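Local coordinates for ABC transporter periplasmic-binding protein YtfQ (Mycobacterium smegmatis, PDB 6HB0), which probably binds a sugar such as L-arabinofuranose as the solute-binding component of an ABC transporter, at residues Phe81-Arg86 / Arg108-Gln113; Pro102-Asp107 / Thr120-Asp125; Phe126-Arg131 / Val261-Leu266; Pro265-Glu270 / Val289-Ala294. One frame throughout, in Å; residues are numbered along the deposited sequence.

Overall arrangement
Contacts 1 and 2 lie in the lobe built on the parallel sheet. Their segments alternate along the chain, their centres are about 9 Å apart, and they touch directly. They join strand 78-81, strand 103-106 and strand 120-122 with the loops that follow. Contacts 3 and 4 come later and share Pro265 and Leu266, with centres about 10 Å apart. Both touch one zinc ion, and they reach the neighbouring strands 259-263 and 292-295 of the mixed sheet in the other lobe. Contact 2 runs into helix 126-140 of contact 3 and also packs on contact 4. Together, contacts 2 to 4 follow the three chain crossings between the lobes, the hinge expected of a type I periplasmic binding protein.

Contact 1 (Phe81-Arg86 / Arg108-Gln113); sequences FSPVVR and RAVDTQ
Arg86 lays its side chain beside Ala109 and Asp111 and ends in a salt bridge. CB starts 3.9 Å from Ala109 O. CG comes closer, 3.5 Å from the same Ala109 O. CD already lies near Asp111 OD1. The chain bends about the CG-CD bond (chi3 79°), which brings NE to the carboxylate. Arg86 NE donates to Asp111 OD1 at 3.0 Å in a nearly straight bond (166°). OD1 lies in the guanidinium plane, but the donor comes from above the carboxylate plane. Arg86 NH2 adds a weak bond to the same oxygen. Ala109 O lies over one face of the guanidinium, so its approach to NH1 has a poor angle and is not a hydrogen bond. The backbones join too: Asp111 N donates to Arg86 O at 2.9 Å.

Both segments are loops at the C-terminal ends of strand 78-81 and strand 103-106, neighbours in the parallel sheet of a Rossmann-like lobe. In type I periplasmic binding proteins such loops border the cleft between lobes. Arg108 approaches Asp160 of the other lobe, which binds a zinc ion.

Arg108 NE donates in its own plane to Pro83 O at 3.0 Å, with a bent angle of 137°. The Pro83 ring crosses Val110 at about a right angle, with Pro83 CG 3.6 Å from Val110 CG1. Pro83 CG also lies 3.3 Å from Arg108 O, a buried carbonyl with no polar partner in the model.

Contact 2 (Pro102-Asp107 / Thr120-Asp125); sequences PVILTD and TFIGAD
Leu105 and Thr106 run parallel to Phe121 and Ile122, the short strand axes 4.7 Å apart and at 25° to each other. This is an inner pair of the parallel sheet in a Rossmann-like lobe of the type I periplasmic binding fold. The chain between the two strands contains no helix, so the link is not a beta-alpha-beta crossover. Leu105 sits at the centre of the ladder: its N donates to Thr120 O at 2.8 Å, and its O accepts from Ile122 N at 2.9 Å. One step on, Asp107 N donates to Ile122 O at 2.8 Å.

Side chains alternate between the two sheet faces. Ile104, Thr106, Thr120 and Ile122 share one face. There Ile104 CG2 touches Ile122 CD1, and Ile104 and Thr120 lie side by side. Helix 269-279 covers this face with Leu271 and Leu274. Thr120 OG1 turns to Pro285 O.

Leu105 and Phe121 share the other face. With CG anti to its backbone N (chi1 166°), Phe121 extends its ring past Leu105 toward Asp107. Leu105 CB meets the ring at the edge, 3.9 Å from Phe121 CD1. Asp107 C is also at the ring edge, with Asp107 C 3.8 Å from Phe121 CE1. Gly123 N lies over one face of the ring, toward the rim.

The Asp107 carboxylate accepts from Ser82 OG, Ala36 N and Thr106 OG1. Past the last backbone bond, a water donates to Asp107 O at 2.9 Å and to Ala124 O at 2.6 Å.

Contact 3 (Phe126-Arg131 / Val261-Leu266); sequences FIEEGR and VECNPL. With ZN (zinc ion), chain F.
A zinc ion ties Glu128 to Cys263 across a helix and a strand of the same lobe. Glu128 OE2 binds the zinc ion at 2.0 Å, and Cys263 SG binds it at 2.3 Å. Asp292 and a water, 2.0 Å from the zinc ion, bring the ligands to four. Glu128 binds through one oxygen: its OE1 lies 2.9 Å from the zinc ion and is held instead by a salt bridge to Arg132. CG of Glu128 is anti to the backbone N (chi1 173°), and the chain then bends at chi2, which carries the carboxylate round to the metal.

Glu129 makes the second link. Its side chain runs extended beyond CG to the backbone of Cys263. Cys263 N donates to Glu129 OE2 at 2.8 Å and almost perfectly straight (177°). The amide meets the oxygen on its anti side, slightly out of the carboxylate plane. The backbone of a zinc ligand is thus held by the residue next to another ligand. Arg34 also bridges to Glu129 OE2, and Arg165 to Glu129 OE1, so the negative charge of this buried carboxylate is probably offset. Glu129 CG packs 3.5 Å from Cys263 CB. Two residues before Cys263, Val261 CG2 rests 3.5 Å from Glu129 O.

Helix 126-131 runs nearly antiparallel to strand 261-263. It begins helix 126-140, which packs on the mixed sheet in the second lobe of the type I periplasmic binding fold, beside the chain crossings. The strand lies between strand 238-242 and strand 292-295, and Phe126 packs against helix 160-173.

Contact 4 (Pro265-Glu270 / Val289-Ala294); sequences PLLGPE and VTPDEA. With ZN (zinc ion), chain F.
Thr290 lays its methyl against the peptide that joins Pro265 to Leu266. Its CG2 lies 3.6 Å from Pro265 C and equally 3.6 Å from Leu266 N. CG2 is anti to the carbonyl carbon, while OG1 (chi1 54°) turns to Asn264 O as a hydrogen-bond partner. One threonine therefore packs on the chain with its methyl and binds it with its hydroxyl one residue earlier.

Next along, Leu267 and Pro291 reach toward each other. Leu267 CD1 meets Pro291 CG at 3.6 Å, and Leu267 CG lies a little farther off.

The Leu267-Gly268 turn is held from within its own segment. Glu270 folds back and accepts from Leu267 N through OE2 at 2.9 Å and from Gly268 N through OE1 at 2.8 Å, using both syn lone pairs. Gly268 is the N-cap of helix 269-279.

The two segments belong to adjacent crossings between the lobes, part of the three-stranded hinge of the type I periplasmic binding fold. Beyond Pro291, Asp292 OD1 binds the zinc ion at 1.9 Å. Glu128 and Cys263 are its other protein ligands. A zinc-bound water donates to Thr290 O at 2.6 Å, so Thr290 is second shell to the metal. Between the segments the contact is van der Waals packing, which is not directional; the hydrogen bond of Thr290 OG1 to Asn264 O and the zinc-bound water on Thr290 O supply directional bonds nearby.

Contact 1 (Phe81-Arg86 / Arg108-Gln113)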
loop_
_atom_site.group_PDB
_atom_site.type_symbol
_atom_site.label_atom_id
_atom_site.label_comp_id
_atom_site.label_asym_id
_atom_site.label_seq_id
_atom_site.Cartn_x
_atom_site.Cartn_y
_atom_site.Cartn_z
ATOM N N PHE A 81 -10.460 13.637 -1.989
ATOM C CA PHE A 81 -11.183 12.391 -1.905
ATOM C C PHE A 81 -10.365 11.232 -2.412
ATOM O O PHE A 81 -9.376 11.400 -3.101
ATOM C CB PHE A 81 -12.521 12.463 -2.638
ATOM C CG PHE A 81 -12.422 12.603 -4.136
ATOM C CD1 PHE A 81 -12.124 13.827 -4.714
ATOM C CD2 PHE A 81 -12.773 11.534 -4.976
ATOM C CE1 PHE A 81 -12.088 13.983 -6.067
ATOM C CE2 PHE A 81 -12.741 11.691 -6.346
ATOM C CZ PHE A 81 -12.371 12.914 -6.892
ATOM N N SER A 82 -10.808 10.070 -1.990
ATOM C CA SER A 82 -10.258 8.785 -2.320
ATOM C C SER A 82 -11.242 8.142 -3.311
ATOM O O SER A 82 -12.276 7.635 -2.893
ATOM C CB SER A 82 -10.190 8.022 -1.000
ATOM O OG SER A 82 -9.721 6.732 -1.132
ATOM N N PRO A 83 -10.945 8.205 -4.612
ATOM C CA PRO A 83 -11.910 7.799 -5.654
ATOM C C PRO A 83 -12.307 6.333 -5.535
ATOM O O PRO A 83 -11.453 5.473 -5.487
ATOM C CB PRO A 83 -11.148 8.008 -6.970
ATOM C CG PRO A 83 -10.023 8.939 -6.644
ATOM C CD PRO A 83 -9.705 8.756 -5.185
ATOM N N VAL A 84 -13.598 6.048 -5.479
ATOM C CA VAL A 84 -14.055 4.681 -5.397
ATOM C C VAL A 84 -13.737 3.964 -6.709
ATOM O O VAL A 84 -13.496 2.783 -6.702
ATOM C CB VAL A 84 -15.554 4.596 -5.044
ATOM C CG1 VAL A 84 -16.418 5.491 -5.900
ATOM C CG2 VAL A 84 -16.063 3.189 -5.218
ATOM N N VAL A 85 -13.741 4.692 -7.816
ATOM C CA VAL A 85 -13.366 4.164 -9.122
ATOM C C VAL A 85 -12.467 5.163 -9.823
ATOM O O VAL A 85 -12.470 6.357 -9.481
ATOM C CB VAL A 85 -14.595 3.852 -10.044
ATOM C CG1 VAL A 85 -15.421 2.718 -9.479
ATOM C CG2 VAL A 85 -15.406 5.104 -10.295
ATOM N N ARG A 86 -11.716 4.707 -10.813
ATOM C CA ARG A 86 -10.786 5.580 -11.557
ATOM C C ARG A 86 -11.429 6.614 -12.435
ATOM O O ARG A 86 -10.817 7.665 -12.670
ATOM C CB ARG A 86 -9.896 4.776 -12.496
ATOM C CG ARG A 86 -8.853 3.911 -11.848
ATOM C CD ARG A 86 -7.958 3.276 -12.922
ATOM N NE ARG A 86 -6.960 4.224 -13.413
ATOM C CZ ARG A 86 -5.839 4.546 -12.758
ATOM N NH1 ARG A 86 -5.537 3.992 -11.578
ATOM N NH2 ARG A 86 -5.019 5.442 -13.276
ATOM N N ARG A 108 -6.174 6.240 -4.715
ATOM C CA ARG A 108 -6.348 5.652 -6.025
ATOM C C ARG A 108 -6.322 6.774 -7.062
ATOM O O ARG A 108 -6.921 7.825 -6.865
ATOM C CB ARG A 108 -7.667 4.904 -6.085
ATOM C CG ARG A 108 -7.961 4.285 -7.452
ATOM C CD ARG A 108 -9.444 3.969 -7.636
ATOM N NE ARG A 108 -9.929 3.121 -6.554
ATOM C CZ ARG A 108 -9.713 1.818 -6.455
ATOM N NH1 ARG A 108 -10.196 1.163 -5.417
ATOM N NH2 ARG A 108 -9.025 1.163 -7.381
ATOM N N ALA A 109 -5.573 6.553 -8.132
ATOM C CA ALA A 109 -5.392 7.512 -9.215
ATOM C C ALA A 109 -6.607 7.528 -10.114
ATOM O O ALA A 109 -7.313 6.552 -10.180
ATOM C CB ALA A 109 -4.197 7.100 -10.046
ATOM N N VAL A 110 -6.858 8.627 -10.791
ATOM C CA VAL A 110 -7.964 8.666 -11.741
ATOM C C VAL A 110 -7.493 8.737 -13.176
ATOM O O VAL A 110 -6.382 9.148 -13.447
ATOM C CB VAL A 110 -8.944 9.818 -11.483
ATOM C CG1 VAL A 110 -9.586 9.638 -10.112
ATOM C CG2 VAL A 110 -8.255 11.151 -11.701
ATOM N N ASP A 111 -8.383 8.333 -14.071
ATOM C CA ASP A 111 -8.243 8.549 -15.505
ATOM C C ASP A 111 -8.981 9.855 -15.767
ATOM O O ASP A 111 -10.127 10.026 -15.336
ATOM C CB ASP A 111 -9.028 7.490 -16.302
ATOM C CG ASP A 111 -8.402 6.091 -16.291
ATOM O OD1 ASP A 111 -7.220 5.908 -15.892
ATOM O OD2 ASP A 111 -9.134 5.158 -16.729
ATOM N N THR A 112 -8.367 10.784 -16.462
ATOM C CA THR A 112 -9.105 11.979 -16.846
ATOM C C THR A 112 -8.941 12.226 -18.323
ATOM O O THR A 112 -7.914 11.840 -18.892
ATOM C CB THR A 112 -8.626 13.214 -16.080
ATOM O OG1 THR A 112 -9.418 14.353 -16.470
ATOM C CG2 THR A 112 -7.134 13.429 -16.274
ATOM N N GLN A 113 -9.937 12.857 -18.925
ATOM C CA GLN A 113 -9.800 13.330 -20.293
ATOM C C GLN A 113 -9.584 14.875 -20.313
ATOM O O GLN A 113 -9.667 15.476 -21.370
ATOM C CB GLN A 113 -11.035 12.945 -21.114
ATOM C CG GLN A 113 -11.550 11.507 -20.926
ATOM C CD GLN A 113 -10.593 10.489 -21.497
ATOM O OE1 GLN A 113 -10.051 10.676 -22.600
ATOM N NE2 GLN A 113 -10.375 9.406 -20.769
#

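Contact 2 (Pro102-Asp107 / Thr120-Asp125)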
loop_
_atom_site.group_PDB
_atom_site.type_symbol
_atom_site.label_atom_id
_atom_site.label_comp_id
_atom_site.label_asym_id
_atom_site.label_seq_id
_atom_site.Cartn_x
_atom_site.Cartn_y
_atom_site.Cartn_z
ATOM N N PRO A 102 -9.503 23.934 -5.022
ATOM C CA PRO A 102 -8.509 22.915 -5.423
ATOM C C PRO A 102 -8.874 21.543 -4.929
ATOM O O PRO A 102 -9.489 21.402 -3.875
ATOM C CB PRO A 102 -7.230 23.356 -4.704
ATOM C CG PRO A 102 -7.499 24.722 -4.145
ATOM C CD PRO A 102 -8.966 24.896 -4.023
ATOM N N VAL A 103 -8.447 20.536 -5.663
ATOM C CA VAL A 103 -8.706 19.147 -5.359
ATOM C C VAL A 103 -7.443 18.314 -5.221
ATOM O O VAL A 103 -6.557 18.387 -6.037
ATOM C CB VAL A 103 -9.524 18.536 -6.475
ATOM C CG1 VAL A 103 -9.684 17.008 -6.251
ATOM C CG2 VAL A 103 -10.900 19.244 -6.457
ATOM N N ILE A 104 -7.413 17.470 -4.202
ATOM C CA ILE A 104 -6.338 16.546 -3.974
ATOM C C ILE A 104 -6.930 15.150 -3.994
ATOM O O ILE A 104 -7.902 14.869 -3.274
ATOM C CB ILE A 104 -5.717 16.773 -2.582
ATOM C CG1 ILE A 104 -5.160 18.187 -2.498
ATOM C CG2 ILE A 104 -4.629 15.759 -2.297
ATOM C CD1 ILE A 104 -4.493 18.442 -1.177
ATOM N N LEU A 105 -6.322 14.273 -4.784
ATOM C CA LEU A 105 -6.708 12.837 -4.804
ATOM C C LEU A 105 -5.858 12.005 -3.897
ATOM O O LEU A 105 -4.630 12.170 -3.875
ATOM C CB LEU A 105 -6.542 12.298 -6.210
ATOM C CG LEU A 105 -7.370 13.015 -7.258
ATOM C CD1 LEU A 105 -7.117 12.468 -8.631
ATOM C CD2 LEU A 105 -8.846 12.951 -6.913
ATOM N N THR A 106 -6.486 11.073 -3.183
ATOM C CA THR A 106 -5.748 10.179 -2.341
ATOM C C THR A 106 -6.041 8.720 -2.686
ATOM O O THR A 106 -7.150 8.342 -3.120
ATOM C CB THR A 106 -6.057 10.400 -0.852
ATOM O OG1 THR A 106 -7.407 10.042 -0.597
ATOM C CG2 THR A 106 -5.898 11.845 -0.450
ATOM N N ASP A 107 -5.035 7.895 -2.466
ATOM C CA ASP A 107 -5.149 6.415 -2.461
ATOM C C ASP A 107 -5.269 5.771 -3.863
ATOM O O ASP A 107 -4.554 4.809 -4.151
ATOM C CB ASP A 107 -6.288 5.886 -1.545
ATOM C CG ASP A 107 -6.298 6.526 -0.123
ATOM O OD1 ASP A 107 -5.257 6.414 0.629
ATOM O OD2 ASP A 107 -7.383 7.110 0.252
ATOM N N THR A 120 -3.026 17.308 -7.178
ATOM C CA THR A 120 -2.081 16.262 -6.877
ATOM C C THR A 120 -2.753 14.990 -6.459
ATOM O O THR A 120 -3.919 14.985 -6.043
ATOM C CB THR A 120 -0.976 16.695 -5.820
ATOM O OG1 THR A 120 0.111 15.772 -5.905
ATOM C CG2 THR A 120 -1.462 16.717 -4.408
ATOM N N PHE A 121 -2.011 13.912 -6.646
ATOM C CA PHE A 121 -2.406 12.579 -6.270
ATOM C C PHE A 121 -1.375 12.069 -5.272
ATOM O O PHE A 121 -0.181 12.164 -5.533
ATOM C CB PHE A 121 -2.396 11.635 -7.493
ATOM C CG PHE A 121 -2.479 10.197 -7.112
ATOM C CD1 PHE A 121 -3.602 9.720 -6.449
ATOM C CD2 PHE A 121 -1.430 9.355 -7.322
ATOM C CE1 PHE A 121 -3.679 8.410 -6.046
ATOM C CE2 PHE A 121 -1.507 8.010 -6.930
ATOM C CZ PHE A 121 -2.654 7.539 -6.288
ATOM N N ILE A 122 -1.841 11.517 -4.181
ATOM C CA ILE A 122 -1.036 10.889 -3.160
ATOM C C ILE A 122 -1.494 9.459 -2.952
ATOM O O ILE A 122 -2.618 9.228 -2.480
ATOM C CB ILE A 122 -1.189 11.579 -1.774
ATOM C CG1 ILE A 122 -1.158 13.090 -1.867
ATOM C CG2 ILE A 122 -0.062 11.116 -0.878
ATOM C CD1 ILE A 122 -1.721 13.714 -0.615
ATOM N N GLY A 123 -0.648 8.484 -3.261
ATOM C CA GLY A 123 -1.015 7.077 -3.003
ATOM C C GLY A 123 0.152 6.121 -3.116
ATOM O O GLY A 123 1.203 6.525 -3.566
ATOM N N ALA A 124 -0.071 4.862 -2.734
ATOM C CA ALA A 124 0.978 3.867 -2.731
ATOM C C ALA A 124 1.285 3.420 -4.146
ATOM O O ALA A 124 0.435 3.521 -5.023
ATOM C CB ALA A 124 0.593 2.668 -1.892
ATOM N N ASP A 125 2.519 2.957 -4.337
ATOM C CA ASP A 125 2.993 2.414 -5.586
ATOM C C ASP A 125 3.209 0.881 -5.525
ATOM O O ASP A 125 4.243 0.390 -5.027
ATOM C CB ASP A 125 4.315 3.073 -5.882
ATOM C CG ASP A 125 4.816 2.817 -7.318
ATOM O OD1 ASP A 125 4.360 1.870 -7.995
ATOM O OD2 ASP A 125 5.707 3.573 -7.739
HETATM O O HOH W 1 -2.082 3.975 -5.386
#

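Contact 3 (Phe126-Arg131 / Val261-Leu266)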
loop_
_atom_site.group_PDB
_atom_site.type_symbol
_atom_site.label_atom_id
_atom_site.label_comp_id
_atom_site.label_asym_id
_atom_site.label_seq_id
_atom_site.Cartn_x
_atom_site.Cartn_y
_atom_site.Cartn_z
ATOM N N PHE A 126 2.272 0.115 -6.068
ATOM C CA PHE A 126 2.368 -1.334 -5.952
ATOM C C PHE A 126 3.440 -1.950 -6.849
ATOM O O PHE A 126 3.990 -3.006 -6.510
ATOM C CB PHE A 126 1.033 -1.957 -6.303
ATOM C CG PHE A 126 -0.102 -1.480 -5.449
ATOM C CD1 PHE A 126 0.004 -1.460 -4.063
ATOM C CD2 PHE A 126 -1.287 -1.041 -6.034
ATOM C CE1 PHE A 126 -1.046 -1.050 -3.277
ATOM C CE2 PHE A 126 -2.330 -0.591 -5.256
ATOM C CZ PHE A 126 -2.213 -0.627 -3.882
ATOM N N ILE A 127 3.727 -1.326 -7.986
ATOM C CA ILE A 127 4.802 -1.803 -8.859
ATOM C C ILE A 127 6.097 -1.694 -8.080
ATOM O O ILE A 127 6.874 -2.609 -8.034
ATOM C CB ILE A 127 4.894 -0.999 -10.172
ATOM C CG1 ILE A 127 3.645 -1.197 -11.018
ATOM C CG2 ILE A 127 6.176 -1.375 -10.926
ATOM C CD1 ILE A 127 3.613 -0.366 -12.265
ATOM N N GLU A 128 6.303 -0.540 -7.447
ATOM C CA GLU A 128 7.485 -0.312 -6.631
ATOM C C GLU A 128 7.632 -1.373 -5.541
ATOM O O GLU A 128 8.736 -1.843 -5.295
ATOM C CB GLU A 128 7.435 1.105 -6.061
ATOM C CG GLU A 128 8.502 1.458 -5.051
ATOM C CD GLU A 128 7.859 1.888 -3.741
ATOM O OE1 GLU A 128 7.723 1.029 -2.824
ATOM O OE2 GLU A 128 7.385 3.061 -3.663
ATOM N N GLU A 129 6.552 -1.776 -4.880
ATOM C CA GLU A 129 6.618 -2.863 -3.904
ATOM C C GLU A 129 7.186 -4.151 -4.483
ATOM O O GLU A 129 8.095 -4.745 -3.914
ATOM C CB GLU A 129 5.243 -3.196 -3.264
ATOM C CG GLU A 129 4.738 -2.086 -2.316
ATOM C CD GLU A 129 3.346 -2.380 -1.739
ATOM O OE1 GLU A 129 2.482 -2.902 -2.515
ATOM O OE2 GLU A 129 3.127 -2.072 -0.514
ATOM N N GLY A 130 6.620 -4.586 -5.601
ATOM C CA GLY A 130 7.109 -5.781 -6.254
ATOM C C GLY A 130 8.547 -5.603 -6.658
ATOM O O GLY A 130 9.332 -6.479 -6.476
ATOM N N ARG A 131 8.884 -4.455 -7.206
ATOM C CA ARG A 131 10.241 -4.227 -7.648
ATOM C C ARG A 131 11.218 -4.331 -6.523
ATOM O O ARG A 131 12.320 -4.888 -6.691
ATOM C CB ARG A 131 10.383 -2.853 -8.301
ATOM C CG ARG A 131 11.769 -2.595 -8.895
ATOM C CD ARG A 131 11.707 -1.462 -9.858
ATOM N NE ARG A 131 13.013 -1.124 -10.381
ATOM C CZ ARG A 131 13.231 -0.122 -11.245
ATOM N NH1 ARG A 131 12.231 0.654 -11.695
ATOM N NH2 ARG A 131 14.471 0.115 -11.642
ATOM N N VAL A 261 8.607 -5.873 2.475
ATOM C CA VAL A 261 8.547 -4.538 1.923
ATOM C C VAL A 261 7.131 -4.011 2.032
ATOM O O VAL A 261 6.167 -4.800 2.021
ATOM C CB VAL A 261 8.997 -4.468 0.436
ATOM C CG1 VAL A 261 10.447 -4.886 0.321
ATOM C CG2 VAL A 261 8.150 -5.337 -0.427
ATOM N N GLU A 262 6.982 -2.696 2.086
ATOM C CA GLU A 262 5.659 -2.066 2.017
ATOM C C GLU A 262 5.824 -0.695 1.499
ATOM O O GLU A 262 6.786 -0.027 1.859
ATOM C CB GLU A 262 4.994 -2.013 3.381
ATOM C CG GLU A 262 3.585 -1.441 3.310
ATOM C CD GLU A 262 2.873 -1.344 4.641
ATOM O OE1 GLU A 262 2.939 -2.328 5.389
ATOM O OE2 GLU A 262 2.195 -0.300 4.918
ATOM N N CYS A 263 4.916 -0.266 0.623
ATOM C CA CYS A 263 4.775 1.113 0.244
ATOM C C CYS A 263 3.561 1.595 1.048
ATOM O O CYS A 263 2.458 1.059 0.907
ATOM C CB CYS A 263 4.501 1.285 -1.240
ATOM S SG CYS A 263 4.429 3.014 -1.760
ATOM N N ASN A 264 3.752 2.592 1.882
ATOM C CA ASN A 264 2.665 3.077 2.725
ATOM C C ASN A 264 1.540 3.774 1.936
ATOM O O ASN A 264 1.729 4.354 0.889
ATOM C CB ASN A 264 3.152 4.112 3.742
ATOM C CG ASN A 264 4.011 3.557 4.832
ATOM O OD1 ASN A 264 4.753 4.318 5.427
ATOM N ND2 ASN A 264 3.895 2.290 5.144
ATOM N N PRO A 265 0.333 3.722 2.496
ATOM C CA PRO A 265 -0.644 4.706 2.051
ATOM C C PRO A 265 -0.275 6.099 2.542
ATOM O O PRO A 265 0.716 6.318 3.293
ATOM C CB PRO A 265 -1.930 4.244 2.722
ATOM C CG PRO A 265 -1.454 3.664 3.998
ATOM C CD PRO A 265 -0.117 2.999 3.680
ATOM N N LEU A 266 -1.059 7.054 2.099
ATOM C CA LEU A 266 -1.014 8.406 2.626
ATOM C C LEU A 266 -1.008 8.322 4.152
ATOM O O LEU A 266 -1.751 7.536 4.726
ATOM C CB LEU A 266 -2.312 9.074 2.175
ATOM C CG LEU A 266 -2.680 10.406 2.759
ATOM C CD1 LEU A 266 -3.585 11.024 1.721
ATOM C CD2 LEU A 266 -3.431 10.303 4.059
HETATM ZN ZN ZN F . 6.631 3.511 -1.894
HETATM O O HOH W 2 6.810 5.503 -2.197
#

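Contact 4 (Pro265-Glu270 / Val289-Ala294)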
loop_
_atom_site.group_PDB
_atom_site.type_symbol
_atom_site.label_atom_id
_atom_site.label_comp_id
_atom_site.label_asym_id
_atom_site.label_seq_id
_atom_site.Cartn_x
_atom_site.Cartn_y
_atom_site.Cartn_z
ATOM N N PRO A 265 0.333 3.722 2.496
ATOM C CA PRO A 265 -0.644 4.706 2.051
ATOM C C PRO A 265 -0.275 6.099 2.542
ATOM O O PRO A 265 0.716 6.318 3.293
ATOM C CB PRO A 265 -1.930 4.244 2.722
ATOM C CG PRO A 265 -1.454 3.664 3.998
ATOM C CD PRO A 265 -0.117 2.999 3.680
ATOM N N LEU A 266 -1.059 7.054 2.099
ATOM C CA LEU A 266 -1.014 8.406 2.626
ATOM C C LEU A 266 -1.008 8.322 4.152
ATOM O O LEU A 266 -1.751 7.536 4.726
ATOM C CB LEU A 266 -2.312 9.074 2.175
ATOM C CG LEU A 266 -2.680 10.406 2.759
ATOM C CD1 LEU A 266 -3.585 11.024 1.721
ATOM C CD2 LEU A 266 -3.431 10.303 4.059
ATOM N N LEU A 267 -0.217 9.150 4.813
ATOM C CA LEU A 267 -0.135 9.088 6.294
ATOM C C LEU A 267 -1.058 10.122 6.987
ATOM O O LEU A 267 -1.590 9.872 8.088
ATOM C CB LEU A 267 1.300 9.346 6.740
ATOM C CG LEU A 267 2.313 8.272 6.356
ATOM C CD1 LEU A 267 3.616 8.558 7.092
ATOM C CD2 LEU A 267 1.786 6.872 6.669
ATOM N N GLY A 268 -1.192 11.284 6.374
ATOM C CA GLY A 268 -2.136 12.305 6.873
ATOM C C GLY A 268 -1.511 13.665 6.858
ATOM O O GLY A 268 -2.069 14.569 6.313
ATOM N N PRO A 269 -0.318 13.806 7.447
ATOM C CA PRO A 269 0.277 15.133 7.540
ATOM C C PRO A 269 0.633 15.729 6.225
ATOM O O PRO A 269 0.526 16.951 6.029
ATOM C CB PRO A 269 1.537 14.890 8.374
ATOM C CG PRO A 269 1.118 13.790 9.243
ATOM C CD PRO A 269 0.370 12.863 8.334
ATOM N N GLU A 270 1.024 14.890 5.286
ATOM C CA GLU A 270 1.372 15.418 3.964
ATOM C C GLU A 270 0.104 15.945 3.251
ATOM O O GLU A 270 0.158 16.956 2.548
ATOM C CB GLU A 270 2.201 14.425 3.140
ATOM C CG GLU A 270 1.463 13.300 2.437
ATOM C CD GLU A 270 0.968 12.193 3.394
ATOM O OE1 GLU A 270 -0.072 12.472 4.063
ATOM O OE2 GLU A 270 1.561 11.049 3.479
ATOM N N VAL A 289 4.816 11.283 -3.277
ATOM C CA VAL A 289 5.073 9.898 -2.936
ATOM C C VAL A 289 4.844 9.607 -1.495
ATOM O O VAL A 289 4.990 10.465 -0.668
ATOM C CB VAL A 289 6.557 9.492 -3.164
ATOM C CG1 VAL A 289 6.859 9.608 -4.630
ATOM C CG2 VAL A 289 7.529 10.317 -2.297
ATOM N N THR A 290 4.441 8.389 -1.197
ATOM C CA THR A 290 4.249 8.000 0.178
ATOM C C THR A 290 5.569 7.420 0.682
ATOM O O THR A 290 6.394 7.003 -0.101
ATOM C CB THR A 290 3.136 6.969 0.318
ATOM O OG1 THR A 290 3.391 5.861 -0.547
ATOM C CG2 THR A 290 1.794 7.592 -0.034
ATOM N N PRO A 291 5.754 7.360 2.002
ATOM C CA PRO A 291 6.900 6.652 2.527
ATOM C C PRO A 291 6.873 5.132 2.383
ATOM O O PRO A 291 5.818 4.526 2.198
ATOM C CB PRO A 291 6.892 7.025 4.035
ATOM C CG PRO A 291 5.689 7.819 4.269
ATOM C CD PRO A 291 4.851 7.856 3.055
ATOM N N ASP A 292 8.045 4.530 2.541
ATOM C CA ASP A 292 8.242 3.113 2.467
ATOM C C ASP A 292 8.722 2.508 3.752
ATOM O O ASP A 292 9.300 3.190 4.600
ATOM C CB ASP A 292 9.283 2.839 1.369
ATOM C CG ASP A 292 8.782 3.180 -0.023
ATOM O OD1 ASP A 292 7.547 3.104 -0.251
ATOM O OD2 ASP A 292 9.625 3.478 -0.900
ATOM N N GLU A 293 8.508 1.201 3.886
ATOM C CA GLU A 293 9.053 0.390 4.953
ATOM C C GLU A 293 9.717 -0.826 4.344
ATOM O O GLU A 293 9.306 -1.318 3.257
ATOM C CB GLU A 293 7.978 -0.087 5.921
ATOM C CG GLU A 293 7.242 1.057 6.604
ATOM C CD GLU A 293 6.129 0.618 7.558
ATOM O OE1 GLU A 293 6.361 -0.276 8.381
ATOM O OE2 GLU A 293 5.055 1.245 7.543
ATOM N N ALA A 294 10.735 -1.344 5.025
ATOM C CA ALA A 294 11.387 -2.609 4.629
ATOM C C ALA A 294 12.048 -3.174 5.877
ATOM O O ALA A 294 12.599 -2.422 6.646
ATOM C CB ALA A 294 12.417 -2.384 3.584
HETATM ZN ZN ZN F . 6.631 3.511 -1.894
HETATM O O HOH W 2 6.810 5.503 -2.197
#